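Chorismate mutase (Paraburkholderia phymatum, PDB 5TS9) probably catalyses the rearrangement of chorismate to prephenate, the committed step toward phenylalanine and tyrosine. Local coordinates at residues Ala107-Ile110 with Arg111-Asp115; Gln126-Ala129 with Pro130-Ser133; Ala160-Asp163 with Arg164-Ala167. All blocks are in the same frame, centred on the assembly; numbering follows the deposited sequence.

The three contacts follow one another along the chain without overlap, each a single turn-to-turn stretch of backbone. Contacts 1 and 2 share helix 106-128: contact 1 lies on its first turns and contact 2 where it gives way to the loop before helix 137-151, so their centres are 27 Å apart. Contact 3 closes helix 156-165, with its centre 18 Å from that of contact 2 and 21 Å from that of contact 1; the nearest atoms of contacts 2 and 3 are about 8 Å apart. Within the dimer, contacts 1 and 2 meet only their own chain, whereas contact 3 is buried and reaches the second subunit, which ties it to dimer assembly.

Contact 1 (Ala107-Ile110 with Arg111-Asp115); sequences AGVI and RPILD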
ATOM      1  N   ALA A 107      -3.274   4.096  23.066  1.00 25.24           N
ATOM      2  CA  ALA A 107      -4.029   3.084  23.798  1.00 26.37           C
ATOM      3  C   ALA A 107      -5.369   3.612  24.289  1.00 33.47           C
ATOM      4  O   ALA A 107      -6.339   2.847  24.362  1.00 31.53           O
ATOM      5  CB  ALA A 107      -3.215   2.569  24.985  1.00 28.11           C
ATOM      6  N   GLY A 108      -5.437   4.897  24.637  1.00 31.03           N
ATOM      7  CA  GLY A 108      -6.623   5.459  25.256  1.00 28.63           C
ATOM      8  C   GLY A 108      -7.651   5.949  24.256  1.00 27.44           C
ATOM      9  O   GLY A 108      -8.853   5.913  24.523  1.00 28.12           O
ATOM     10  N   VAL A 109      -7.212   6.405  23.090  1.00 28.39           N
ATOM     11  CA  VAL A 109      -8.109   7.004  22.112  1.00 27.23           C
ATOM     12  C   VAL A 109      -8.126   6.217  20.802  1.00 24.65           C
ATOM     13  O   VAL A 109      -9.192   5.810  20.326  1.00 26.47           O
ATOM     14  CB  VAL A 109      -7.767   8.489  21.876  1.00 25.48           C
ATOM     15  CG1 VAL A 109      -8.612   9.072  20.762  1.00 26.95           C
ATOM     16  CG2 VAL A 109      -7.994   9.284  23.175  1.00 26.57           C
ATOM     17  N   ILE A 110      -6.950   5.949  20.226  1.00 22.20           N
ATOM     18  CA  ILE A 110      -6.931   5.331  18.896  1.00 20.71           C
ATOM     19  C   ILE A 110      -7.373   3.868  18.957  1.00 20.88           C
ATOM     20  O   ILE A 110      -8.139   3.406  18.106  1.00 21.10           O
ATOM     21  CB  ILE A 110      -5.543   5.485  18.248  1.00 19.77           C
ATOM     22  CG1 ILE A 110      -5.246   6.963  18.001  1.00 22.87           C
ATOM     23  CG2 ILE A 110      -5.459   4.712  16.932  1.00 20.83           C
ATOM     24  CD1 ILE A 110      -6.224   7.610  17.081  1.00 19.75           C
ATOM     25  N   ARG A 111      -6.898   3.115  19.947  1.00 24.98           N
ATOM     26  CA  ARG A 111      -7.303   1.713  20.065  1.00 27.70           C
ATOM     27  C   ARG A 111      -8.816   1.528  20.187  1.00 24.31           C
ATOM     28  O   ARG A 111      -9.369   0.703  19.439  1.00 26.65           O
ATOM     29  CB  ARG A 111      -6.564   1.053  21.236  1.00 27.43           C
ATOM     30  CG  ARG A 111      -7.063  -0.348  21.579  1.00 30.54           C
ATOM     31  CD  ARG A 111      -6.542  -0.770  22.960  1.00 39.57           C
ATOM     32  NE  ARG A 111      -5.083  -0.780  22.986  1.00 44.91           N
ATOM     33  CZ  ARG A 111      -4.337  -0.917  24.083  1.00 50.39           C
ATOM     34  NH1 ARG A 111      -4.905  -1.055  25.283  1.00 47.88           N
ATOM     35  NH2 ARG A 111      -3.014  -0.910  23.970  1.00 43.32           N
ATOM     36  N   PRO A 112      -9.543   2.233  21.063  1.00 24.00           N
ATOM     37  CA  PRO A 112     -11.009   2.055  21.061  1.00 30.17           C
ATOM     38  C   PRO A 112     -11.660   2.425  19.728  1.00 31.25           C
ATOM     39  O   PRO A 112     -12.637   1.778  19.320  1.00 23.31           O
ATOM     40  CB  PRO A 112     -11.480   2.968  22.202  1.00 36.00           C
ATOM     41  CG  PRO A 112     -10.270   3.104  23.095  1.00 37.01           C
ATOM     42  CD  PRO A 112      -9.100   3.112  22.163  1.00 32.36           C
ATOM     43  N   ILE A 113     -11.136   3.434  19.027  1.00 25.88           N
ATOM     44  CA  ILE A 113     -11.681   3.783  17.716  1.00 25.67           C
ATOM     45  C   ILE A 113     -11.526   2.613  16.750  1.00 27.69           C
ATOM     46  O   ILE A 113     -12.459   2.265  16.009  1.00 25.38           O
ATOM     47  CB  ILE A 113     -11.008   5.058  17.176  1.00 25.59           C
ATOM     48  CG1 ILE A 113     -11.721   6.298  17.737  1.00 32.09           C
ATOM     49  CG2 ILE A 113     -11.001   5.062  15.648  1.00 22.01           C
ATOM     50  CD1 ILE A 113     -10.826   7.499  17.981  1.00 28.78           C
ATOM     51  N   LEU A 114     -10.335   1.999  16.732  1.00 21.29           N
ATOM     52  CA  LEU A 114     -10.088   0.880  15.825  1.00 21.22           C
ATOM     53  C   LEU A 114     -10.946  -0.326  16.196  1.00 28.61           C
ATOM     54  O   LEU A 114     -11.374  -1.084  15.315  1.00 23.50           O
ATOM     55  CB  LEU A 114      -8.599   0.509  15.840  1.00 18.65           C
ATOM     56  CG  LEU A 114      -7.646   1.505  15.165  1.00 18.29           C
ATOM     57  CD1 LEU A 114      -6.151   1.096  15.299  1.00 24.08           C
ATOM     58  CD2 LEU A 114      -8.005   1.738  13.686  1.00 18.24           C
ATOM     59  N   ASP A 115     -11.189  -0.531  17.497  1.00 21.32           N
ATOM     60  CA  ASP A 115     -12.048  -1.633  17.936  1.00 27.25           C
ATOM     61  C   ASP A 115     -13.485  -1.440  17.471  1.00 30.05           C
ATOM     62  O   ASP A 115     -14.116  -2.379  16.968  1.00 31.06           O
ATOM     63  CB  ASP A 115     -12.012  -1.764  19.460  1.00 32.30           C
ATOM     64  CG  ASP A 115     -10.787  -2.489  19.956  1.00 38.45           C
ATOM     65  OD1 ASP A 115     -10.202  -3.278  19.183  1.00 42.40           O
ATOM     66  OD2 ASP A 115     -10.418  -2.270  21.134  1.00 44.32           O
TER
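The carbonyl oxygen of Ile-110 accepts the N-H of Leu-114 at 2.9 Å, O to N, with an N-H...O angle of 161° and the donor nearly on the line of the C=O bond, an i to i+4 helical bond. The preceding bond is longer: Ile-113 N reaches Val-109 O at 3.3 Å, a weak bond. Pro-112, whose N carries no hydrogen, kinks the helix. Where an N-H would have met Gly-108 O, Pro-112 CG lies 3.5 Å from that oxygen; Pro-112 CD rests 3.3 Å from Val-109 O. A wider pi-type turn at 107-110 precedes the kink.

The side chains pair at i to i+4 spacing. Val-109 and Ile-113 run alongside each other, with Val-109 CG1 3.9 Å from Ile-113 CD1. With CG2 of Ile-110 opposite its own backbone N, that methyl meets Leu-114 CD1 at 4.0 Å, the two side chains crossing at a slant. Arg-111 bends at chi3 (-60°) and turns back along the helix; Ala-107 CB sits over one face of its guanidinium, toward the rim, 3.6 Å from NH2.

Ser-105 OG is hydrogen-bonded to Gly-108 N just upstream. The other side of this stretch packs against helix 16-39, Ile-110 on Gln-31, Ile-113 on Thr-28, and Leu-114 on both Thr-28 and Arg-25.

Contact 2 (Gln126-Ala129 with Pro130-Ser133); sequences QSVA and PLRS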
ATOM      1  N   GLN A 126     -21.441  -7.256   6.105  1.00 31.51           N
ATOM      2  CA  GLN A 126     -22.621  -8.104   6.155  1.00 32.19           C
ATOM      3  C   GLN A 126     -23.812  -7.431   5.478  1.00 36.72           C
ATOM      4  O   GLN A 126     -24.511  -8.050   4.670  1.00 32.46           O
ATOM      5  CB  GLN A 126     -22.938  -8.445   7.608  1.00 34.51           C
ATOM      6  CG  GLN A 126     -24.185  -9.280   7.777  1.00 34.90           C
ATOM      7  CD  GLN A 126     -24.446  -9.611   9.226  1.00 41.41           C
ATOM      8  OE1 GLN A 126     -24.196  -8.797  10.115  1.00 40.78           O
ATOM      9  NE2 GLN A 126     -24.930 -10.819   9.476  1.00 46.41           N
ATOM     10  N   SER A 127     -24.046  -6.155   5.784  1.00 25.85           N
ATOM     11  CA  SER A 127     -25.185  -5.454   5.198  1.00 33.03           C
ATOM     12  C   SER A 127     -25.121  -5.411   3.676  1.00 34.58           C
ATOM     13  O   SER A 127     -26.162  -5.433   3.019  1.00 31.63           O
ATOM     14  CB  SER A 127     -25.274  -4.031   5.747  1.00 30.32           C
ATOM     15  OG  SER A 127     -25.542  -4.042   7.131  1.00 35.38           O
ATOM     16  N   VAL A 128     -23.923  -5.351   3.090  1.00 30.22           N
ATOM     17  CA  VAL A 128     -23.814  -5.195   1.642  1.00 25.03           C
ATOM     18  C   VAL A 128     -23.467  -6.512   0.947  1.00 32.89           C
ATOM     19  O   VAL A 128     -23.248  -6.532  -0.271  1.00 32.28           O
ATOM     20  CB  VAL A 128     -22.815  -4.083   1.281  1.00 32.68           C
ATOM     21  CG1 VAL A 128     -21.370  -4.588   1.315  1.00 28.96           C
ATOM     22  CG2 VAL A 128     -23.160  -3.479  -0.051  1.00 36.86           C
ATOM     23  N   ALA A 129     -23.447  -7.619   1.692  1.00 28.26           N
ATOM     24  CA  ALA A 129     -23.145  -8.961   1.215  1.00 31.36           C
ATOM     25  C   ALA A 129     -23.792  -9.298  -0.128  1.00 41.78           C
ATOM     26  O   ALA A 129     -23.119  -9.872  -0.989  1.00 45.22           O
ATOM     27  CB  ALA A 129     -23.570  -9.994   2.262  1.00 36.21           C
ATOM     28  N   PRO A 130     -25.080  -8.982  -0.353  1.00 48.37           N
ATOM     29  CA  PRO A 130     -25.664  -9.305  -1.665  1.00 55.21           C
ATOM     30  C   PRO A 130     -24.901  -8.718  -2.841  1.00 53.64           C
ATOM     31  O   PRO A 130     -24.685  -9.431  -3.825  1.00 58.45           O
ATOM     32  CB  PRO A 130     -27.083  -8.725  -1.572  1.00 58.23           C
ATOM     33  CG  PRO A 130     -27.396  -8.751  -0.140  1.00 56.79           C
ATOM     34  CD  PRO A 130     -26.106  -8.443   0.565  1.00 50.63           C
ATOM     35  N   LEU A 131     -24.465  -7.457  -2.770  1.00 41.30           N
ATOM     36  CA  LEU A 131     -23.892  -6.798  -3.938  1.00 33.36           C
ATOM     37  C   LEU A 131     -22.411  -7.080  -4.139  1.00 30.42           C
ATOM     38  O   LEU A 131     -21.829  -6.553  -5.094  1.00 30.87           O
ATOM     39  CB  LEU A 131     -24.102  -5.290  -3.851  1.00 26.88           C
ATOM     40  CG  LEU A 131     -25.546  -4.921  -3.541  1.00 33.53           C
ATOM     41  CD1 LEU A 131     -25.559  -3.651  -2.763  1.00 38.00           C
ATOM     42  CD2 LEU A 131     -26.356  -4.783  -4.815  1.00 37.60           C
ATOM     43  N   ARG A 132     -21.783  -7.872  -3.267  1.00 29.96           N
ATOM     44  CA  ARG A 132     -20.341  -8.058  -3.366  1.00 27.87           C
ATOM     45  C   ARG A 132     -19.942  -8.897  -4.577  1.00 29.06           C
ATOM     46  O   ARG A 132     -18.814  -8.769  -5.063  1.00 24.22           O
ATOM     47  CB  ARG A 132     -19.815  -8.678  -2.069  1.00 29.91           C
ATOM     48  CG  ARG A 132     -19.866  -7.712  -0.879  1.00 22.98           C
ATOM     49  CD  ARG A 132     -19.298  -8.348   0.370  1.00 22.65           C
ATOM     50  NE  ARG A 132     -17.853  -8.531   0.238  1.00 24.84           N
ATOM     51  CZ  ARG A 132     -17.100  -9.191   1.110  1.00 24.98           C
ATOM     52  NH1 ARG A 132     -17.667  -9.747   2.183  1.00 22.17           N
ATOM     53  NH2 ARG A 132     -15.787  -9.288   0.906  1.00 24.20           N
ATOM     54  N   SER A 133     -20.840  -9.732  -5.099  1.00 27.96           N
ATOM     55  CA  SER A 133     -20.532 -10.522  -6.284  1.00 27.48           C
ATOM     56  C   SER A 133     -21.293 -10.042  -7.516  1.00 33.08           C
ATOM     57  O   SER A 133     -21.346 -10.757  -8.522  1.00 29.83           O
ATOM     58  CB  SER A 133     -20.812 -11.998  -6.019  1.00 40.40           C
ATOM     59  OG  SER A 133     -22.201 -12.225  -5.839  1.00 42.14           O
TER
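At the C-terminal end of helix 106-128 the chain leaves the helix through consecutive tight turns, and Val-128 and Ala-129 of this exit meet Leu-131 and Arg-132. Leu-131 N donates to Val-128 O at 2.9 Å, but the N-H...O angle is only 136° and the donor stands 37° out of the carbonyl plane, as suits an i to i+3 turn bond. Arg-132 N follows with a straighter but weak bond to Ala-129 O at 3.3 Å. Pro-130 has no N-H to give, and the short 3.4 Å between Ala-129 CB and Pro-130 CD comes with the Ala-Pro linkage.

Val-128 uses its two methyls separately. With chi1 at 82°, CG1 falls between the backbone N and the carbonyl carbon and lies 4.1 Å from Arg-132 CG, while CG2 meets Leu-131 CD1 at 3.6 Å. Both partner side chains cross that of Val-128 at about a right angle. Beyond this apolar stem, the Arg-132 guanidinium makes a salt bridge from NH1 to Asp-69, and its NE and NH2 are hydrogen-bonded to the carbonyl oxygens of Ile-169 and Arg-168. Three nitrogens are thus engaged, limiting rotation of the group.

Leu-131 packs on Gln-11 and Ala-14 of helix 10-14, and Phe-15 touches both Val-128 and Leu-131. A backbone bond of Arg-132 with Val-171 joins this turn, leading to helix 137-151, to the chain's C-terminal tail.

Contact 3 (Ala160-Asp163 with Arg164-Ala167); sequences AALD and RAVA
Backbone hydrogen bonds carry Ala-160, Ala-161 and Leu-162 into the last turn of the helix. Arg-164 N donates to Ala-160 O at 3.1 Å, and Ala-165 N to Ala-161 O at 2.9 Å; both donors are tilted from the carbonyl plane, the second by 28°. Val-166 N to Leu-162 O, 3.1 Å, instead lies almost in line with the carbonyl bond. Val-166 is the first residue to leave helical backbone angles, and the following bond, from Ala-167 N to Arg-164 O, is weak at 3.3 Å.

Apolar contacts involve Leu-162 and Val-166. Leu-162 CD1 approaches Val-166 CG1 at 4.2 Å, the two side chains set aslant, and is 4.4 Å from Ala-165 CB. They continue into the all-helical core of this chorismate mutase of the type II family: Leu-162 and Val-166 meet Val-145 of helix 137-151, and helix 16-39 touches them through Val-19, Ala-23 and Met-22. Separately, a methyl meets a backbone oxygen: Val-166 CG2, placed between its backbone N and carbonyl carbon by chi1 of -59° for CG1, comes within 3.4 Å of Asp-163 O.

Charged groups leave the turn for other partners. Arg-164, bent at chi2 (71°), forms salt bridges from NH1 to Asp-76 of its own chain and from NH2 to Glu-79 of the second subunit. The Asp-163 carboxylate is held at OD1 by a hydrogen bond from Asn-90 ND2 and at OD2 by a salt bridge to Arg-94, both of the second subunit.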
ATOM      1  N   ALA A 160      -5.931   7.478  -2.563  1.00 20.21           N
ATOM      2  CA  ALA A 160      -5.165   6.347  -3.084  1.00 18.07           C
ATOM      3  C   ALA A 160      -5.170   5.191  -2.097  1.00 16.24           C
ATOM      4  O   ALA A 160      -5.382   4.033  -2.480  1.00 13.19           O
ATOM      5  CB  ALA A 160      -3.732   6.775  -3.400  1.00 17.69           C
ATOM      6  N   ALA A 161      -4.971   5.488  -0.816  1.00 11.85           N
ATOM      7  CA  ALA A 161      -4.949   4.439   0.188  1.00 13.01           C
ATOM      8  C   ALA A 161      -6.353   3.944   0.515  1.00 14.61           C
ATOM      9  O   ALA A 161      -6.519   2.782   0.915  1.00 16.17           O
ATOM     10  CB  ALA A 161      -4.223   4.940   1.451  1.00 13.55           C
ATOM     11  N   LEU A 162      -7.383   4.782   0.335  1.00 12.73           N
ATOM     12  CA  LEU A 162      -8.741   4.247   0.423  1.00 12.75           C
ATOM     13  C   LEU A 162      -8.987   3.227  -0.694  1.00 15.75           C
ATOM     14  O   LEU A 162      -9.574   2.165  -0.455  1.00 14.11           O
ATOM     15  CB  LEU A 162      -9.778   5.382   0.371  1.00 13.30           C
ATOM     16  CG  LEU A 162     -11.242   4.990   0.654  1.00 16.81           C
ATOM     17  CD1 LEU A 162     -11.342   4.096   1.868  1.00 16.70           C
ATOM     18  CD2 LEU A 162     -12.114   6.215   0.853  1.00 18.67           C
ATOM     19  N   ASP A 163      -8.501   3.510  -1.906  1.00 13.69           N
ATOM     20  CA  ASP A 163      -8.592   2.526  -2.994  1.00 13.65           C
ATOM     21  C   ASP A 163      -7.864   1.226  -2.640  1.00 16.55           C
ATOM     22  O   ASP A 163      -8.275   0.143  -3.071  1.00 15.72           O
ATOM     23  CB  ASP A 163      -7.996   3.090  -4.287  1.00 14.54           C
ATOM     24  CG  ASP A 163      -8.912   4.122  -4.999  1.00 22.06           C
ATOM     25  OD1 ASP A 163     -10.162   4.001  -4.982  1.00 16.26           O
ATOM     26  OD2 ASP A 163      -8.346   5.042  -5.622  1.00 20.61           O
ATOM     27  N   ARG A 164      -6.770   1.311  -1.877  1.00 13.10           N
ATOM     28  CA  ARG A 164      -6.098   0.104  -1.407  1.00 16.69           C
ATOM     29  C   ARG A 164      -6.958  -0.627  -0.385  1.00 16.24           C
ATOM     30  O   ARG A 164      -7.035  -1.864  -0.391  1.00 16.77           O
ATOM     31  CB  ARG A 164      -4.728   0.471  -0.803  1.00 12.66           C
ATOM     32  CG  ARG A 164      -3.943  -0.711  -0.195  1.00 11.94           C
ATOM     33  CD  ARG A 164      -3.430  -1.643  -1.303  1.00 16.06           C
ATOM     34  NE  ARG A 164      -2.695  -2.813  -0.819  1.00 19.47           N
ATOM     35  CZ  ARG A 164      -3.282  -3.915  -0.366  1.00 21.51           C
ATOM     36  NH1 ARG A 164      -4.613  -3.980  -0.311  1.00 18.43           N
ATOM     37  NH2 ARG A 164      -2.543  -4.944   0.049  1.00 19.81           N
ATOM     38  N   ALA A 165      -7.636   0.119   0.491  1.00 12.60           N
ATOM     39  CA  ALA A 165      -8.394  -0.526   1.564  1.00 12.91           C
ATOM     40  C   ALA A 165      -9.614  -1.286   1.049  1.00 17.12           C
ATOM     41  O   ALA A 165      -9.964  -2.330   1.607  1.00 18.18           O
ATOM     42  CB  ALA A 165      -8.819   0.509   2.606  1.00 12.86           C
ATOM     43  N   VAL A 166     -10.266  -0.802  -0.007  1.00 14.60           N
ATOM     44  CA  VAL A 166     -11.495  -1.411  -0.523  1.00 14.69           C
ATOM     45  C   VAL A 166     -11.205  -2.549  -1.499  1.00 15.07           C
ATOM     46  O   VAL A 166     -12.124  -3.093  -2.130  1.00 15.88           O
ATOM     47  CB  VAL A 166     -12.376  -0.352  -1.212  1.00 15.07           C
ATOM     48  CG1 VAL A 166     -12.743   0.753  -0.230  1.00 14.90           C
ATOM     49  CG2 VAL A 166     -11.666   0.203  -2.458  1.00 14.94           C
ATOM     50  N   ALA A 167      -9.924  -2.909  -1.621  1.00 17.25           N
ATOM     51  CA  ALA A 167      -9.439  -3.819  -2.664  1.00 19.10           C
ATOM     52  C   ALA A 167     -10.276  -5.086  -2.822  1.00 20.53           C
ATOM     53  O   ALA A 167     -10.499  -5.556  -3.949  1.00 17.90           O
ATOM     54  CB  ALA A 167      -7.986  -4.191  -2.359  1.00 14.72           C
TER